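Local coordinates for light harvesting complex 1 Protein W (Rhodopseudomonas palustris, PDB 6Z5S), which forms a small membrane subunit of the light-harvesting 1 complex, where it contacts bacteriochlorophyll a and spirilloxanthin, at residues G29-C33 against Q34-A38; L49-A52 against F53-K57. One frame throughout, in Å; residues are numbered along the deposited sequence.

Contact 1: residues G29-C33 against Q34-A38; sequences GKLYC and QAAGA. With CRT (spirilloxanthin), chain B.
L31 and Q34, at the two ends of a type I beta turn in the loop leading into helix 37-57, meet on the wall of the spirilloxanthin pocket. The turn is closed by a weak hydrogen bond from Q34 N to L31 O, 3.1 Å long and bent to 141° at the hydrogen. Just beyond it, A35 sits at the centre of an inverse gamma turn before the helix starts. Q34 points CG away from its own carbonyl carbon (chi1 -58°) and stays extended beyond, which carries its amide back across K30 O and over to L31; the two side chains cross at about a right angle. OE1 reaches the base of the leucine, 3.2 Å from L31 CB, and also borders the carotenoid methyl C8. NE2 of Q34 turns to one of the pigment's two methoxy ends, 3.5 Å from its methyl C2. L31 divides its branches: CD1 packs on the same C8 at 3.7 Å, while CD2 meets A36 CB at 3.7 Å, and A36 also leans on F89 of helix 67-89. Behind the turn, Y32 packs near F89 and F92. C33 CB lies over the centre of the Y32 ring, 4.0 Å above its plane, and K30 NZ donates a 2.7 Å hydrogen bond to Y32 OH.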
ATOM      1  N   GLY A  29     -12.275 -26.456 -44.183  1.00 84.52           N
ATOM      2  CA  GLY A  29     -11.866 -26.062 -42.857  1.00 84.52           C
ATOM      3  C   GLY A  29     -11.600 -24.576 -42.776  1.00 84.52           C
ATOM      4  O   GLY A  29     -11.483 -23.879 -43.783  1.00 84.52           O
ATOM      5  N   LYS A  30     -11.521 -24.084 -41.546  1.00 86.40           N
ATOM      6  CA  LYS A  30     -11.331 -22.669 -41.249  1.00 86.40           C
ATOM      7  C   LYS A  30     -12.463 -21.807 -41.802  1.00 86.40           C
ATOM      8  O   LYS A  30     -12.380 -20.577 -41.775  1.00 86.40           O
ATOM      9  CB  LYS A  30      -9.965 -22.178 -41.751  1.00 86.40           C
ATOM     10  CG  LYS A  30      -9.545 -20.813 -41.242  1.00 86.40           C
ATOM     11  CD  LYS A  30      -9.800 -20.667 -39.756  1.00 86.40           C
ATOM     12  CE  LYS A  30      -8.789 -21.426 -38.932  1.00 86.40           C
ATOM     13  NZ  LYS A  30      -8.935 -21.107 -37.485  1.00 86.40           N
ATOM     14  N   LEU A  31     -13.533 -22.425 -42.299  1.00 84.02           N
ATOM     15  CA  LEU A  31     -14.750 -21.694 -42.608  1.00 84.02           C
ATOM     16  C   LEU A  31     -15.681 -21.613 -41.407  1.00 84.02           C
ATOM     17  O   LEU A  31     -16.705 -20.929 -41.477  1.00 84.02           O
ATOM     18  CB  LEU A  31     -15.444 -22.325 -43.824  1.00 84.02           C
ATOM     19  CG  LEU A  31     -16.541 -21.538 -44.546  1.00 84.02           C
ATOM     20  CD1 LEU A  31     -16.466 -21.776 -46.030  1.00 84.02           C
ATOM     21  CD2 LEU A  31     -17.910 -21.947 -44.060  1.00 84.02           C
ATOM     22  N   TYR A  32     -15.331 -22.262 -40.294  1.00 88.61           N
ATOM     23  CA  TYR A  32     -15.996 -21.957 -39.033  1.00 88.61           C
ATOM     24  C   TYR A  32     -15.724 -20.518 -38.617  1.00 88.61           C
ATOM     25  O   TYR A  32     -16.645 -19.793 -38.223  1.00 88.61           O
ATOM     26  CB  TYR A  32     -15.545 -22.931 -37.943  1.00 88.61           C
ATOM     27  CG  TYR A  32     -14.245 -22.565 -37.269  1.00 88.61           C
ATOM     28  CD1 TYR A  32     -13.030 -22.785 -37.901  1.00 88.61           C
ATOM     29  CD2 TYR A  32     -14.230 -21.985 -36.010  1.00 88.61           C
ATOM     30  CE1 TYR A  32     -11.836 -22.446 -37.293  1.00 88.61           C
ATOM     31  CE2 TYR A  32     -13.041 -21.640 -35.396  1.00 88.61           C
ATOM     32  CZ  TYR A  32     -11.848 -21.875 -36.043  1.00 88.61           C
ATOM     33  OH  TYR A  32     -10.661 -21.535 -35.436  1.00 88.61           O
ATOM     34  N   CYS A  33     -14.468 -20.079 -38.721  1.00 86.72           N
ATOM     35  CA  CYS A  33     -14.059 -18.701 -38.478  1.00 86.72           C
ATOM     36  C   CYS A  33     -14.635 -17.749 -39.506  1.00 86.72           C
ATOM     37  O   CYS A  33     -14.404 -16.540 -39.423  1.00 86.72           O
ATOM     38  CB  CYS A  33     -12.529 -18.623 -38.477  1.00 86.72           C
ATOM     39  SG  CYS A  33     -11.802 -17.028 -38.072  1.00 86.72           S
ATOM     40  N   GLN A  34     -15.395 -18.273 -40.451  1.00 79.05           N
ATOM     41  CA  GLN A  34     -15.927 -17.561 -41.595  1.00 79.05           C
ATOM     42  C   GLN A  34     -17.448 -17.584 -41.490  1.00 79.05           C
ATOM     43  O   GLN A  34     -18.004 -17.906 -40.439  1.00 79.05           O
ATOM     44  CB  GLN A  34     -15.374 -18.174 -42.884  1.00 79.05           C
ATOM     45  CG  GLN A  34     -13.845 -18.127 -42.912  1.00 79.05           C
ATOM     46  CD  GLN A  34     -13.223 -18.798 -44.119  1.00 79.05           C
ATOM     47  OE1 GLN A  34     -13.804 -19.698 -44.714  1.00 79.05           O
ATOM     48  NE2 GLN A  34     -12.027 -18.356 -44.483  1.00 79.05           N
ATOM     49  N   ALA A  35     -18.130 -17.225 -42.574  1.00 81.74           N
ATOM     50  CA  ALA A  35     -19.568 -17.026 -42.467  1.00 81.74           C
ATOM     51  C   ALA A  35     -20.297 -18.351 -42.327  1.00 81.74           C
ATOM     52  O   ALA A  35     -21.205 -18.665 -43.101  1.00 81.74           O
ATOM     53  CB  ALA A  35     -20.110 -16.272 -43.677  1.00 81.74           C
ATOM     54  N   ALA A  36     -19.890 -19.136 -41.337  1.00 84.70           N
ATOM     55  CA  ALA A  36     -20.679 -20.255 -40.855  1.00 84.70           C
ATOM     56  C   ALA A  36     -21.103 -20.013 -39.417  1.00 84.70           C
ATOM     57  O   ALA A  36     -22.302 -19.965 -39.132  1.00 84.70           O
ATOM     58  CB  ALA A  36     -19.886 -21.557 -40.990  1.00 84.70           C
ATOM     59  N   GLY A  37     -20.150 -19.805 -38.509  1.00 84.19           N
ATOM     60  CA  GLY A  37     -20.505 -19.397 -37.164  1.00 84.19           C
ATOM     61  C   GLY A  37     -21.069 -17.994 -37.106  1.00 84.19           C
ATOM     62  O   GLY A  37     -21.933 -17.704 -36.275  1.00 84.19           O
ATOM     63  N   ALA A  38     -20.600 -17.109 -37.986  1.00 76.37           N
ATOM     64  CA  ALA A  38     -21.106 -15.742 -37.999  1.00 76.37           C
ATOM     65  C   ALA A  38     -22.536 -15.693 -38.514  1.00 76.37           C
ATOM     66  O   ALA A  38     -23.399 -15.043 -37.917  1.00 76.37           O
ATOM     67  CB  ALA A  38     -20.197 -14.856 -38.846  1.00 76.37           C
TER
HETATM   68  C1M CRT B 103      -9.840 -20.985 -46.595  1.00 47.93           C
HETATM   69  O1  CRT B 103     -10.949 -20.705 -47.432  1.00 47.93           O
HETATM   70  C1  CRT B 103     -10.824 -19.649 -48.402  1.00 47.93           C
HETATM   71  C2  CRT B 103     -10.494 -18.377 -47.635  1.00 47.93           C
HETATM   72  C3  CRT B 103      -9.710 -20.022 -49.368  1.00 47.93           C
HETATM   73  C4  CRT B 103     -12.148 -19.476 -49.161  1.00 47.93           C
HETATM   74  C5  CRT B 103     -13.317 -19.024 -48.345  1.00 47.93           C
HETATM   75  C6  CRT B 103     -13.918 -17.843 -48.468  1.00 47.93           C
HETATM   76  C7  CRT B 103     -14.970 -17.337 -47.686  1.00 47.93           C
HETATM   77  C8  CRT B 103     -15.708 -18.260 -46.800  1.00 47.93           C
HETATM   78  C9  CRT B 103     -15.324 -15.983 -47.685  1.00 47.93           C
HETATM   79  C10 CRT B 103     -16.291 -15.328 -46.951  1.00 47.93           C
HETATM   80  C11 CRT B 103     -16.449 -13.958 -46.935  1.00 47.93           C
HETATM   81  C12 CRT B 103     -17.441 -13.183 -46.324  1.00 47.93           C
HETATM   82  C13 CRT B 103     -18.525 -13.871 -45.603  1.00 47.93           C
HETATM   83  C14 CRT B 103     -17.448 -11.785 -46.367  1.00 47.93           C
HETATM   84  C15 CRT B 103     -18.393 -10.900 -45.888  1.00 47.93           C
HETATM   85  C16 CRT B 103     -18.276  -9.535 -46.010  1.00 47.93           C
HETATM   86  C17 CRT B 103     -19.100  -8.511 -45.536  1.00 47.93           C
HETATM   87  C18 CRT B 103     -20.423  -8.850 -44.974  1.00 47.93           C
HETATM   88  C19 CRT B 103     -18.692  -7.176 -45.554  1.00 47.93           C
HETATM   89  C20 CRT B 103     -19.269  -6.076 -44.967  1.00 47.93           C
HETATM   90  C21 CRT B 103     -18.727  -4.811 -44.822  1.00 47.93           C
HETATM   91  C22 CRT B 103     -19.219  -3.698 -44.187  1.00 47.93           C
HETATM   92  C23 CRT B 103     -18.572  -2.495 -43.897  1.00 47.93           C
HETATM   93  C24 CRT B 103     -17.198  -2.286 -44.400  1.00 47.93           C
HETATM   94  C25 CRT B 103     -19.172  -1.493 -43.134  1.00 47.93           C
HETATM   95  C26 CRT B 103     -18.648  -0.311 -42.662  1.00 47.93           C
HETATM   96  C27 CRT B 103     -19.373   0.502 -41.826  1.00 47.93           C
HETATM   97  C28 CRT B 103     -19.035   1.709 -41.216  1.00 47.93           C
HETATM   98  C29 CRT B 103     -17.742   2.349 -41.534  1.00 47.93           C
HETATM   99  C30 CRT B 103     -19.899   2.315 -40.303  1.00 47.93           C
HETATM  100  C31 CRT B 103     -19.763   3.450 -39.544  1.00 47.93           C
HETATM  101  C32 CRT B 103     -20.810   3.817 -38.737  1.00 47.93           C
HETATM  102  C33 CRT B 103     -20.944   4.870 -37.836  1.00 47.93           C
HETATM  103  C34 CRT B 103     -19.788   5.753 -37.575  1.00 47.93           C
HETATM  104  C35 CRT B 103     -22.152   5.109 -37.179  1.00 47.93           C
HETATM  105  C36 CRT B 103     -22.425   5.992 -36.227  1.00 47.93           C
HETATM  106  C37 CRT B 103     -23.756   6.082 -35.558  1.00 47.93           C
HETATM  107  C38 CRT B 103     -23.762   5.756 -34.060  1.00 47.93           C
HETATM  108  C39 CRT B 103     -25.178   5.825 -33.511  1.00 47.93           C
HETATM  109  C40 CRT B 103     -23.131   4.394 -33.816  1.00 47.93           C
HETATM  110  O2  CRT B 103     -22.943   6.731 -33.394  1.00 47.93           O
HETATM  111  C2M CRT B 103     -22.840   6.661 -31.991  1.00 47.93           C

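Contact 2: residues L49-A52 against F53-K57; sequences LVAA and FVLGK
V54 and L55 both lean back over A51 O because their first torsions (chi1 77° and 67°) set CG1 of the valine and CG of the leucine between backbone N and carbonyl carbon, the crowded position. V54 CG1 comes within 3.1 Å of A51 O, and L55 brings CG and CD2 to the same oxygen, CD2 at 3.2 Å. L55 CD2 also passes A51 CB at 4.4 Å, a light apolar touch one helical turn apart. F53 takes another course: its CG stands anti to the backbone N, turned off toward 151°, and the ring leads outward with V50 O at its edge, near the ring plane, 3.9 Å from CD2. Beneath these side chains runs the last part of helix 37-57, predicted to span the membrane, with i to i+4 bonding intact for three steps. F53 N to L49 O, V54 N to V50 O and L55 N to A51 O are hydrogen bonds of 2.9 Å each. The fourth, from G56 N to A52 O, is weak, its N-H pointing well off the oxygen as the helix nears its end. The helix is two-faced here. V50, F53 and V54 are exposed, whereas A51, A52 and L55 are buried: A52 rests on M70 and A74 of helix 67-89, and L55 packs against L4 and T8 near the N-terminus and against I60 in the following loop.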
ATOM      1  N   LEU A  49     -37.981 -13.071 -35.930  1.00 74.93           N
ATOM      2  CA  LEU A  49     -38.802 -11.972 -36.421  1.00 74.93           C
ATOM      3  C   LEU A  49     -39.929 -12.483 -37.303  1.00 74.93           C
ATOM      4  O   LEU A  49     -41.099 -12.148 -37.092  1.00 74.93           O
ATOM      5  CB  LEU A  49     -37.946 -10.976 -37.198  1.00 74.93           C
ATOM      6  CG  LEU A  49     -38.765  -9.860 -37.847  1.00 74.93           C
ATOM      7  CD1 LEU A  49     -39.269  -8.886 -36.796  1.00 74.93           C
ATOM      8  CD2 LEU A  49     -37.979  -9.153 -38.930  1.00 74.93           C
ATOM      9  N   VAL A  50     -39.594 -13.291 -38.311  1.00 76.84           N
ATOM     10  CA  VAL A  50     -40.633 -13.741 -39.233  1.00 76.84           C
ATOM     11  C   VAL A  50     -41.603 -14.680 -38.532  1.00 76.84           C
ATOM     12  O   VAL A  50     -42.806 -14.667 -38.821  1.00 76.84           O
ATOM     13  CB  VAL A  50     -40.012 -14.380 -40.489  1.00 76.84           C
ATOM     14  CG1 VAL A  50     -38.956 -13.462 -41.074  1.00 76.84           C
ATOM     15  CG2 VAL A  50     -39.424 -15.741 -40.183  1.00 76.84           C
ATOM     16  N   ALA A  51     -41.120 -15.473 -37.576  1.00 78.57           N
ATOM     17  CA  ALA A  51     -42.015 -16.343 -36.825  1.00 78.57           C
ATOM     18  C   ALA A  51     -42.997 -15.530 -35.994  1.00 78.57           C
ATOM     19  O   ALA A  51     -44.198 -15.815 -35.984  1.00 78.57           O
ATOM     20  CB  ALA A  51     -41.210 -17.287 -35.936  1.00 78.57           C
ATOM     21  N   ALA A  52     -42.506 -14.511 -35.290  1.00 78.33           N
ATOM     22  CA  ALA A  52     -43.401 -13.667 -34.512  1.00 78.33           C
ATOM     23  C   ALA A  52     -44.381 -12.934 -35.415  1.00 78.33           C
ATOM     24  O   ALA A  52     -45.547 -12.753 -35.058  1.00 78.33           O
ATOM     25  CB  ALA A  52     -42.595 -12.680 -33.675  1.00 78.33           C
ATOM     26  N   PHE A  53     -43.937 -12.533 -36.604  1.00 80.97           N
ATOM     27  CA  PHE A  53     -44.848 -11.863 -37.524  1.00 80.97           C
ATOM     28  C   PHE A  53     -45.947 -12.805 -37.987  1.00 80.97           C
ATOM     29  O   PHE A  53     -47.102 -12.394 -38.140  1.00 80.97           O
ATOM     30  CB  PHE A  53     -44.080 -11.314 -38.722  1.00 80.97           C
ATOM     31  CG  PHE A  53     -44.896 -11.234 -39.980  1.00 80.97           C
ATOM     32  CD1 PHE A  53     -45.896 -10.283 -40.118  1.00 80.97           C
ATOM     33  CD2 PHE A  53     -44.658 -12.103 -41.030  1.00 80.97           C
ATOM     34  CE1 PHE A  53     -46.645 -10.206 -41.277  1.00 80.97           C
ATOM     35  CE2 PHE A  53     -45.403 -12.030 -42.192  1.00 80.97           C
ATOM     36  CZ  PHE A  53     -46.397 -11.080 -42.315  1.00 80.97           C
ATOM     37  N   VAL A  54     -45.613 -14.072 -38.215  1.00 79.68           N
ATOM     38  CA  VAL A  54     -46.636 -14.974 -38.721  1.00 79.68           C
ATOM     39  C   VAL A  54     -47.566 -15.432 -37.604  1.00 79.68           C
ATOM     40  O   VAL A  54     -48.747 -15.690 -37.853  1.00 79.68           O
ATOM     41  CB  VAL A  54     -46.000 -16.166 -39.459  1.00 79.68           C
ATOM     42  CG1 VAL A  54     -45.441 -17.177 -38.487  1.00 79.68           C
ATOM     43  CG2 VAL A  54     -47.012 -16.815 -40.378  1.00 79.68           C
ATOM     44  N   LEU A  55     -47.082 -15.526 -36.367  1.00 82.16           N
ATOM     45  CA  LEU A  55     -47.911 -16.036 -35.283  1.00 82.16           C
ATOM     46  C   LEU A  55     -48.410 -14.942 -34.348  1.00 82.16           C
ATOM     47  O   LEU A  55     -48.949 -15.253 -33.283  1.00 82.16           O
ATOM     48  CB  LEU A  55     -47.163 -17.115 -34.496  1.00 82.16           C
ATOM     49  CG  LEU A  55     -45.926 -16.809 -33.649  1.00 82.16           C
ATOM     50  CD1 LEU A  55     -46.292 -16.475 -32.220  1.00 82.16           C
ATOM     51  CD2 LEU A  55     -44.956 -17.971 -33.683  1.00 82.16           C
ATOM     52  N   GLY A  56     -48.241 -13.675 -34.709  1.00 84.26           N
ATOM     53  CA  GLY A  56     -48.876 -12.613 -33.961  1.00 84.26           C
ATOM     54  C   GLY A  56     -50.097 -12.088 -34.679  1.00 84.26           C
ATOM     55  O   GLY A  56     -51.057 -11.645 -34.044  1.00 84.26           O
ATOM     56  N   LYS A  57     -50.067 -12.120 -36.010  1.00 88.55           N
ATOM     57  CA  LYS A  57     -51.283 -11.872 -36.776  1.00 88.55           C
ATOM     58  C   LYS A  57     -52.321 -12.945 -36.482  1.00 88.55           C
ATOM     59  O   LYS A  57     -53.424 -12.654 -36.008  1.00 88.55           O
ATOM     60  CB  LYS A  57     -50.960 -11.788 -38.265  1.00 88.55           C
ATOM     61  CG  LYS A  57     -50.079 -10.597 -38.597  1.00 88.55           C
ATOM     62  CD  LYS A  57     -50.830  -9.301 -38.319  1.00 88.55           C
ATOM     63  CE  LYS A  57     -50.018  -8.073 -38.689  1.00 88.55           C
ATOM     64  NZ  LYS A  57     -48.901  -7.842 -37.730  1.00 88.55           N
TER

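Contacts 1 and 2 sit at the two ends of helix 37-57, on opposite sides of the chain's centre, with centres 29 Å apart and nearest atoms about 15 Å apart. Both are partly buried, and both have neighbours on helix 67-89. Contact 1 belongs to the irregular entry to the helix, where turns replace regular bonding and an amide, a lysine-tyrosine hydrogen bond and a carotenoid mix polar and apolar chemistry. Contact 2 is apolar in its side chains and helical in its backbone, with one face buried against the rest of the chain and the other exposed; detergent touches contact 2 at L49, whereas contact 1 meets pigment.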